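Local atomic coordinates of histone FOLD protein (Methanopyrus kandleri, PDB entry 1F1E), a protein that packs two histone folds into one chain and, as an archaeal histone, probably binds and compacts DNA. Residues 11-16 and 76-81; 83-88 and 103-108. All coordinates share one frame; numbering follows the deposited sequence.

Contact 1. Residues 11-16 and 76-81; sequences ERIFRQ and EDYDGE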
ATOM      1  N   GLU A  11      21.291  -4.096   6.324  1.00 17.19           N
ATOM      2  CA  GLU A  11      21.659  -5.396   5.836  1.00 18.34           C
ATOM      3  C   GLU A  11      21.356  -6.549   6.773  1.00 18.29           C
ATOM      4  O   GLU A  11      20.862  -7.505   6.252  1.00 20.62           O
ATOM      5  CB  GLU A  11      23.195  -5.387   5.583  1.00 19.05           C
ATOM      6  CG  GLU A  11      23.596  -6.674   4.899  1.00 22.78           C
ATOM      7  CD  GLU A  11      25.062  -6.792   4.618  1.00 23.55           C
ATOM      8  OE1 GLU A  11      25.798  -5.781   4.783  1.00 24.46           O
ATOM      9  OE2 GLU A  11      25.451  -7.920   4.253  1.00 30.20           O
ATOM     10  N   ARG A  12      21.690  -6.404   8.075  1.00 17.70           N
ATOM     11  CA  ARG A  12      21.412  -7.541   8.959  1.00 18.79           C
ATOM     12  C   ARG A  12      19.908  -7.879   8.985  1.00 17.13           C
ATOM     13  O   ARG A  12      19.503  -9.028   9.021  1.00 19.00           O
ATOM     14  CB  ARG A  12      21.933  -7.350  10.384  1.00 18.70           C
ATOM     15  CG  ARG A  12      23.473  -7.347  10.468  1.00 22.01           C
ATOM     16  CD  ARG A  12      23.864  -7.307  11.954  1.00 23.47           C
ATOM     17  NE  ARG A  12      23.514  -5.987  12.498  1.00 23.99           N
ATOM     18  CZ  ARG A  12      24.278  -4.910  12.484  1.00 24.75           C
ATOM     19  NH1 ARG A  12      25.503  -4.895  11.963  1.00 26.22           N
ATOM     20  NH2 ARG A  12      23.843  -3.796  13.011  1.00 22.71           N
ATOM     21  N   ILE A  13      19.114  -6.790   8.992  1.00 15.68           N
ATOM     22  CA  ILE A  13      17.688  -6.975   9.163  1.00 15.16           C
ATOM     23  C   ILE A  13      17.159  -7.648   7.907  1.00 15.83           C
ATOM     24  O   ILE A  13      16.381  -8.581   7.950  1.00 16.37           O
ATOM     25  CB  ILE A  13      17.009  -5.681   9.523  1.00 14.66           C
ATOM     26  CG1 ILE A  13      17.422  -5.197  10.915  1.00 14.85           C
ATOM     27  CG2 ILE A  13      15.510  -5.774   9.431  1.00 15.09           C
ATOM     28  CD1 ILE A  13      17.160  -3.703  11.124  1.00 15.09           C
ATOM     29  N   PHE A  14      17.536  -7.122   6.746  1.00 16.50           N
ATOM     30  CA  PHE A  14      17.085  -7.763   5.494  1.00 16.68           C
ATOM     31  C   PHE A  14      17.516  -9.216   5.450  1.00 18.48           C
ATOM     32  O   PHE A  14      16.767 -10.112   5.060  1.00 18.91           O
ATOM     33  CB  PHE A  14      17.695  -6.988   4.341  1.00 17.21           C
ATOM     34  CG  PHE A  14      17.261  -7.454   2.987  1.00 14.70           C
ATOM     35  CD1 PHE A  14      18.010  -8.328   2.259  1.00 15.62           C
ATOM     36  CD2 PHE A  14      16.056  -7.006   2.450  1.00 13.54           C
ATOM     37  CE1 PHE A  14      17.631  -8.766   0.998  1.00 15.09           C
ATOM     38  CE2 PHE A  14      15.660  -7.456   1.229  1.00 13.89           C
ATOM     39  CZ  PHE A  14      16.438  -8.326   0.500  1.00 15.00           C
ATOM     40  N   ARG A  15      18.770  -9.438   5.877  1.00 19.95           N
ATOM     41  CA  ARG A  15      19.306 -10.801   5.821  1.00 22.75           C
ATOM     42  C   ARG A  15      18.601 -11.756   6.762  1.00 23.24           C
ATOM     43  O   ARG A  15      18.552 -12.980   6.607  1.00 23.09           O
ATOM     44  CB  ARG A  15      20.814 -10.697   6.123  1.00 25.21           C
ATOM     45  CG  ARG A  15      21.790 -11.561   5.455  1.00 29.86           C
ATOM     46  CD  ARG A  15      23.177 -11.337   6.042  1.00 31.58           C
ATOM     47  NE  ARG A  15      24.047 -10.592   5.123  1.00 32.27           N
ATOM     48  CZ  ARG A  15      24.597 -11.186   4.059  1.00 32.01           C
ATOM     49  NH1 ARG A  15      25.386 -10.498   3.251  1.00 33.73           N
ATOM     50  NH2 ARG A  15      24.357 -12.464   3.791  1.00 32.89           N
ATOM     51  N   GLN A  16      17.931 -11.275   7.800  1.00 22.64           N
ATOM     52  CA  GLN A  16      17.126 -12.108   8.649  1.00 23.45           C
ATOM     53  C   GLN A  16      16.055 -12.823   7.855  1.00 22.30           C
ATOM     54  O   GLN A  16      15.590 -13.876   8.254  1.00 27.81           O
ATOM     55  CB  GLN A  16      16.349 -11.300   9.704  1.00 22.82           C
ATOM     56  CG  GLN A  16      17.251 -10.706  10.757  1.00 21.58           C
ATOM     57  CD  GLN A  16      16.623  -9.722  11.714  1.00 19.95           C
ATOM     58  OE1 GLN A  16      17.278  -9.191  12.594  1.00 22.59           O
ATOM     59  NE2 GLN A  16      15.334  -9.456  11.560  1.00 20.99           N
ATOM     60  N   GLU A  76       3.790  -7.209  15.334  1.00 19.57           N
ATOM     61  CA  GLU A  76       3.769  -7.096  16.815  1.00 20.03           C
ATOM     62  C   GLU A  76       4.723  -8.096  17.429  1.00 19.74           C
ATOM     63  O   GLU A  76       5.416  -7.729  18.377  1.00 24.38           O
ATOM     64  CB  GLU A  76       2.338  -7.253  17.352  0.67 22.30           C
ATOM     65  N   ASP A  77       4.802  -9.316  16.891  1.00 20.92           N
ATOM     66  CA  ASP A  77       5.627 -10.415  17.313  1.00 24.32           C
ATOM     67  C   ASP A  77       7.077 -10.339  16.835  1.00 22.67           C
ATOM     68  O   ASP A  77       7.867 -11.199  17.256  1.00 25.46           O
ATOM     69  CB  ASP A  77       5.038 -11.742  16.800  1.00 27.45           C
ATOM     70  CG  ASP A  77       3.790 -12.142  17.554  1.00 32.30           C
ATOM     71  OD1 ASP A  77       3.459 -11.546  18.617  1.00 36.76           O
ATOM     72  OD2 ASP A  77       3.147 -13.104  17.052  1.00 40.27           O
ATOM     73  N   TYR A  78       7.427  -9.348  16.029  1.00 19.89           N
ATOM     74  CA  TYR A  78       8.798  -9.224  15.552  1.00 18.36           C
ATOM     75  C   TYR A  78       9.786  -9.154  16.706  1.00 17.89           C
ATOM     76  O   TYR A  78       9.664  -8.314  17.605  1.00 21.49           O
ATOM     77  CB  TYR A  78       8.943  -7.989  14.681  1.00 16.25           C
ATOM     78  CG  TYR A  78      10.332  -7.734  14.186  1.00 14.75           C
ATOM     79  CD1 TYR A  78      10.804  -8.394  13.054  1.00 13.88           C
ATOM     80  CD2 TYR A  78      11.174  -6.838  14.829  1.00 14.06           C
ATOM     81  CE1 TYR A  78      12.073  -8.182  12.571  1.00 13.67           C
ATOM     82  CE2 TYR A  78      12.473  -6.599  14.374  1.00 14.35           C
ATOM     83  CZ  TYR A  78      12.897  -7.279  13.237  1.00 14.41           C
ATOM     84  OH  TYR A  78      14.152  -7.103  12.718  1.00 15.39           O
ATOM     85  N   ASP A  79      10.828 -10.012  16.637  1.00 19.60           N
ATOM     86  CA  ASP A  79      11.796 -10.037  17.684  1.00 22.37           C
ATOM     87  C   ASP A  79      13.243 -10.033  17.130  1.00 23.06           C
ATOM     88  O   ASP A  79      14.158 -10.402  17.837  1.00 25.56           O
ATOM     89  CB  ASP A  79      11.664 -11.260  18.593  1.00 29.52           C
ATOM     90  N   GLY A  80      13.406  -9.590  15.903  1.00 22.42           N
ATOM     91  CA  GLY A  80      14.720  -9.400  15.311  1.00 21.74           C
ATOM     92  C   GLY A  80      15.373  -8.096  15.732  1.00 20.95           C
ATOM     93  O   GLY A  80      14.993  -7.396  16.685  1.00 23.13           O
ATOM     94  N   GLU A  81      16.437  -7.753  15.026  1.00 19.81           N
ATOM     95  CA  GLU A  81      17.151  -6.508  15.225  1.00 18.46           C
ATOM     96  C   GLU A  81      16.259  -5.297  14.977  1.00 16.47           C
ATOM     97  O   GLU A  81      15.464  -5.224  14.034  1.00 15.21           O
ATOM     98  CB  GLU A  81      18.379  -6.457  14.306  1.00 19.40           C
ATOM     99  CG  GLU A  81      19.212  -5.224  14.711  1.00 19.15           C
ATOM    100  CD  GLU A  81      20.557  -5.129  14.019  1.00 20.86           C
ATOM    101  OE1 GLU A  81      20.925  -6.163  13.468  1.00 23.22           O
ATOM    102  OE2 GLU A  81      21.192  -4.007  14.055  1.00 23.62           O
TER
HETATM  103  O   HOH W   1      20.126  -8.786  12.929  1.00 36.88           O
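Arg12 meets Glu81 side-on. Its NE lies 2.8 Å from Glu81 OE1 and its NH2 2.9 Å from Glu81 OE2, each oxygen using its syn lone pair. The bonds are nearly straight, and guanidinium and carboxylate lie 5° from coplanar, the signature of a bidentate salt bridge. A bend at chi3 (-70°) turns the end of Arg12 across to the carboxylate. This is the outer side of the contact, where Arg12 is exposed and a water donates to both Glu81 OE1 and Gln16 OE1. The inner side is closer-knit. Gln16 OE1 takes the backbone N of Glu81 (2.9 Å) on a lone pair in the carbonyl plane, while Gln16 NE2 is shared between Glu117 OE2 and Tyr78 OH, the latter at 2.9 Å. That hydroxyl donates in turn to Glu81 O (2.6 Å), which ties the loop to itself from Tyr78 to Glu81. Buried Ile13 lays CG1 against Glu81 CB at 3.7 Å. With an alanine at Glu81, the Arg12 guanidinium would probably lose its carboxylate mate and be free to swing, and the water would lose one acceptor. The contact thus fastens the short first helix of the first histone-family region, 7-15, to the loop leading to helix 85-94, both set against the long helix 102-129, where Ile13 and Tyr78 rest on Cys113.

Contact 2. Residues 83-88 and 103-108; sequences FGRATV and DAVDLY
Val88 and Val105 supply the aliphatic part of this helix-helix contact, with Val88 CG2 3.8 Å from Val105 CG1. Val105 CG1 stands anti to its backbone N, which carries this methyl out toward helix 85-94, and the two side chains meet at a slant. The same methyl also touches Arg85: the aliphatic CG of Arg85 comes to 4.0 Å from Val105 CG1, the two chains crossing at about a right angle.

An aromatic contact continues the apolar surface. Tyr108 presents the edge of its ring, with CE2 3.8 Å from Val88 CB and that carbon near the ring plane, so the valine packs against the rim and not over a face. The hydroxyl of Tyr108 reaches past the valine to the backbone O of Ala39, a hydrogen bond that supplies a partner for the polar end of this buried residue.

The ionic part lies at the margin, where Arg85 is exposed. Its chain bends at chi3 and brings both terminal nitrogens to a single oxygen, Asp106 OD1, with NH2 at 2.6 Å and NH1 at 2.8 Å. The angles at hydrogen, 120° for NH2 and 117° for NH1, are poor, and the guanidinium and carboxylate planes stand 58° apart. Both hydrogen bonds are therefore weak, although the charges are close. Arg85 NH1 also makes a weak hydrogen bond to Ser102 O. The position of this arginine is doubtful, since it has an alternate conformer and touches a neighbouring molecule in the crystal.

Such chemistry suggests that valine and tyrosine packing holds the short helix 85-94 against the long helix 102-129 of the second histone fold, with the ion pair probably a variable, mainly electrostatic addition at the surface.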
ATOM      1  N   PHE A  83      16.189  -0.825  14.818  1.00 14.38           N
ATOM      2  CA  PHE A  83      17.082   0.324  14.790  1.00 14.86           C
ATOM      3  C   PHE A  83      17.113   1.011  16.129  1.00 14.34           C
ATOM      4  O   PHE A  83      16.293   0.764  16.997  1.00 15.63           O
ATOM      5  CB  PHE A  83      16.517   1.231  13.699  1.00 15.44           C
ATOM      6  CG  PHE A  83      16.639   0.668  12.285  1.00 15.56           C
ATOM      7  CD1 PHE A  83      17.864   0.484  11.682  1.00 16.21           C
ATOM      8  CD2 PHE A  83      15.496   0.328  11.609  1.00 15.07           C
ATOM      9  CE1 PHE A  83      17.964  -0.013  10.396  1.00 16.14           C
ATOM     10  CE2 PHE A  83      15.566  -0.143  10.319  1.00 14.69           C
ATOM     11  CZ  PHE A  83      16.777  -0.306   9.714  1.00 15.88           C
ATOM     12  N   GLY A  84      18.041   1.976  16.310  1.00 15.48           N
ATOM     13  CA  GLY A  84      18.070   2.745  17.530  1.00 15.11           C
ATOM     14  C   GLY A  84      16.842   3.628  17.682  1.00 13.72           C
ATOM     15  O   GLY A  84      16.376   4.154  16.662  1.00 14.68           O
ATOM     16  N   ARG A  85      16.348   3.750  18.918  1.00 14.34           N
ATOM     17  CA  ARG A  85      15.110   4.482  19.142  1.00 14.11           C
ATOM     18  C   ARG A  85      15.257   5.912  18.723  1.00 13.46           C
ATOM     19  O   ARG A  85      14.406   6.488  18.074  1.00 12.32           O
ATOM     20  CB  ARG A  85      14.733   4.479  20.645  0.62 16.20           C
ATOM     21  CG  ARG A  85      13.619   5.451  21.007  0.62 15.90           C
ATOM     22  CD  ARG A  85      13.210   5.394  22.487  0.62 15.36           C
ATOM     23  NE  ARG A  85      13.088   3.978  22.892  0.62 15.82           N
ATOM     24  CZ  ARG A  85      11.977   3.304  22.792  0.62 16.94           C
ATOM     25  NH1 ARG A  85      10.838   3.776  22.328  0.62 16.13           N
ATOM     26  NH2 ARG A  85      11.947   2.046  23.148  0.62 18.73           N
ATOM     27  N   ALA A  86      16.365   6.555  19.028  1.00 13.54           N
ATOM     28  CA  ALA A  86      16.503   7.949  18.676  1.00 14.05           C
ATOM     29  C   ALA A  86      16.495   8.167  17.175  1.00 13.54           C
ATOM     30  O   ALA A  86      15.987   9.169  16.670  1.00 13.94           O
ATOM     31  CB  ALA A  86      17.756   8.611  19.257  1.00 15.80           C
ATOM     32  N   THR A  87      17.141   7.287  16.441  1.00 14.37           N
ATOM     33  CA  THR A  87      17.156   7.362  14.980  1.00 14.57           C
ATOM     34  C   THR A  87      15.752   7.251  14.431  1.00 12.66           C
ATOM     35  O   THR A  87      15.324   8.118  13.632  1.00 12.72           O
ATOM     36  CB  THR A  87      18.026   6.256  14.390  1.00 16.37           C
ATOM     37  OG1 THR A  87      19.363   6.442  14.842  1.00 21.17           O
ATOM     38  CG2 THR A  87      18.096   6.327  12.878  1.00 19.52           C
ATOM     39  N   VAL A  88      14.985   6.230  14.862  1.00 11.17           N
ATOM     40  CA  VAL A  88      13.673   6.138  14.300  1.00 10.36           C
ATOM     41  C   VAL A  88      12.767   7.264  14.794  1.00  9.79           C
ATOM     42  O   VAL A  88      11.906   7.740  14.028  1.00 10.73           O
ATOM     43  CB  VAL A  88      13.024   4.759  14.528  1.00  9.71           C
ATOM     44  CG1 VAL A  88      13.821   3.711  13.752  1.00 12.03           C
ATOM     45  CG2 VAL A  88      12.875   4.333  15.962  1.00 12.21           C
ATOM     46  N   ASP A 103       5.616   3.331  23.120  1.00 11.09           N
ATOM     47  CA  ASP A 103       5.083   2.186  22.429  1.00 11.58           C
ATOM     48  C   ASP A 103       4.819   2.469  20.934  1.00 10.97           C
ATOM     49  O   ASP A 103       4.960   1.591  20.083  1.00 11.63           O
ATOM     50  CB  ASP A 103       3.748   1.714  23.079  1.00 14.32           C
ATOM     51  CG  ASP A 103       3.977   1.068  24.421  1.00 15.24           C
ATOM     52  OD1 ASP A 103       5.140   0.822  24.797  1.00 19.33           O
ATOM     53  OD2 ASP A 103       2.937   0.868  25.076  1.00 19.52           O
ATOM     54  N   ALA A 104       4.470   3.661  20.575  1.00 11.13           N
ATOM     55  CA  ALA A 104       4.298   4.015  19.156  1.00 10.02           C
ATOM     56  C   ALA A 104       5.619   3.952  18.411  1.00  8.64           C
ATOM     57  O   ALA A 104       5.683   3.432  17.328  1.00  9.79           O
ATOM     58  CB  ALA A 104       3.694   5.420  19.022  1.00 12.16           C
ATOM     59  N   VAL A 105       6.635   4.557  19.049  1.00  8.76           N
ATOM     60  CA  VAL A 105       7.982   4.479  18.458  1.00  9.14           C
ATOM     61  C   VAL A 105       8.409   3.035  18.293  1.00  8.93           C
ATOM     62  O   VAL A 105       8.926   2.686  17.236  1.00  9.68           O
ATOM     63  CB  VAL A 105       8.958   5.316  19.277  1.00 10.08           C
ATOM     64  CG1 VAL A 105      10.365   5.151  18.740  1.00 13.11           C
ATOM     65  CG2 VAL A 105       8.510   6.787  19.278  1.00 12.63           C
ATOM     66  N   ASP A 106       8.202   2.214  19.313  1.00  9.02           N
ATOM     67  CA  ASP A 106       8.614   0.848  19.188  1.00 10.38           C
ATOM     68  C   ASP A 106       7.842   0.132  18.090  1.00 10.58           C
ATOM     69  O   ASP A 106       8.437  -0.741  17.429  1.00 11.48           O
ATOM     70  CB  ASP A 106       8.381   0.124  20.511  1.00 13.36           C
ATOM     71  CG  ASP A 106       9.295   0.505  21.613  1.00 15.13           C
ATOM     72  OD1 ASP A 106      10.292   1.192  21.325  1.00 15.35           O
ATOM     73  OD2 ASP A 106       9.046   0.057  22.757  1.00 19.73           O
ATOM     74  N   LEU A 107       6.562   0.404  17.966  1.00 10.81           N
ATOM     75  CA  LEU A 107       5.792  -0.298  16.914  1.00 10.96           C
ATOM     76  C   LEU A 107       6.180   0.210  15.547  1.00 10.53           C
ATOM     77  O   LEU A 107       6.222  -0.617  14.615  1.00 10.37           O
ATOM     78  CB  LEU A 107       4.297  -0.275  17.219  1.00 12.83           C
ATOM     79  CG  LEU A 107       3.471  -1.130  16.232  1.00 15.38           C
ATOM     80  CD1 LEU A 107       3.921  -2.564  16.189  1.00 20.90           C
ATOM     81  CD2 LEU A 107       2.024  -0.991  16.701  1.00 22.18           C
ATOM     82  N   TYR A 108       6.480   1.486  15.389  1.00  9.45           N
ATOM     83  CA  TYR A 108       7.028   1.968  14.107  1.00  9.09           C
ATOM     84  C   TYR A 108       8.328   1.247  13.772  1.00  9.11           C
ATOM     85  O   TYR A 108       8.548   0.794  12.631  1.00  9.62           O
ATOM     86  CB  TYR A 108       7.245   3.464  14.233  1.00  9.05           C
ATOM     87  CG  TYR A 108       8.014   3.994  13.038  1.00  8.17           C
ATOM     88  CD1 TYR A 108       7.441   4.096  11.785  1.00  8.64           C
ATOM     89  CD2 TYR A 108       9.315   4.355  13.153  1.00 10.77           C
ATOM     90  CE1 TYR A 108       8.191   4.576  10.736  1.00  8.57           C
ATOM     91  CE2 TYR A 108      10.094   4.829  12.121  1.00 10.87           C
ATOM     92  CZ  TYR A 108       9.499   4.927  10.874  1.00  9.73           C
ATOM     93  OH  TYR A 108      10.253   5.388   9.867  1.00 11.60           O
TER

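In the fold
From the N terminus, helix 7-15 supplies the first side of contact 1. The chain then runs through helices 25-51 and 60-70 before the loop at 76-81 returns to it, closing a long loop with 59 residues between its segments. Contact 2 opens just beyond, at 83-88, and closes at 103-108 after only 14 intervening residues that include strand 99-100. The two are in series, neither nested nor crossed. Contact 1 ties helix 7-15 to the loop between helices 60-70 and 85-94, and contact 2 joins two helices of the second histone fold. Their centres lie about 14 Å apart, yet they touch where Ile13 CD1 packs 3.7 Å from Phe83 CZ.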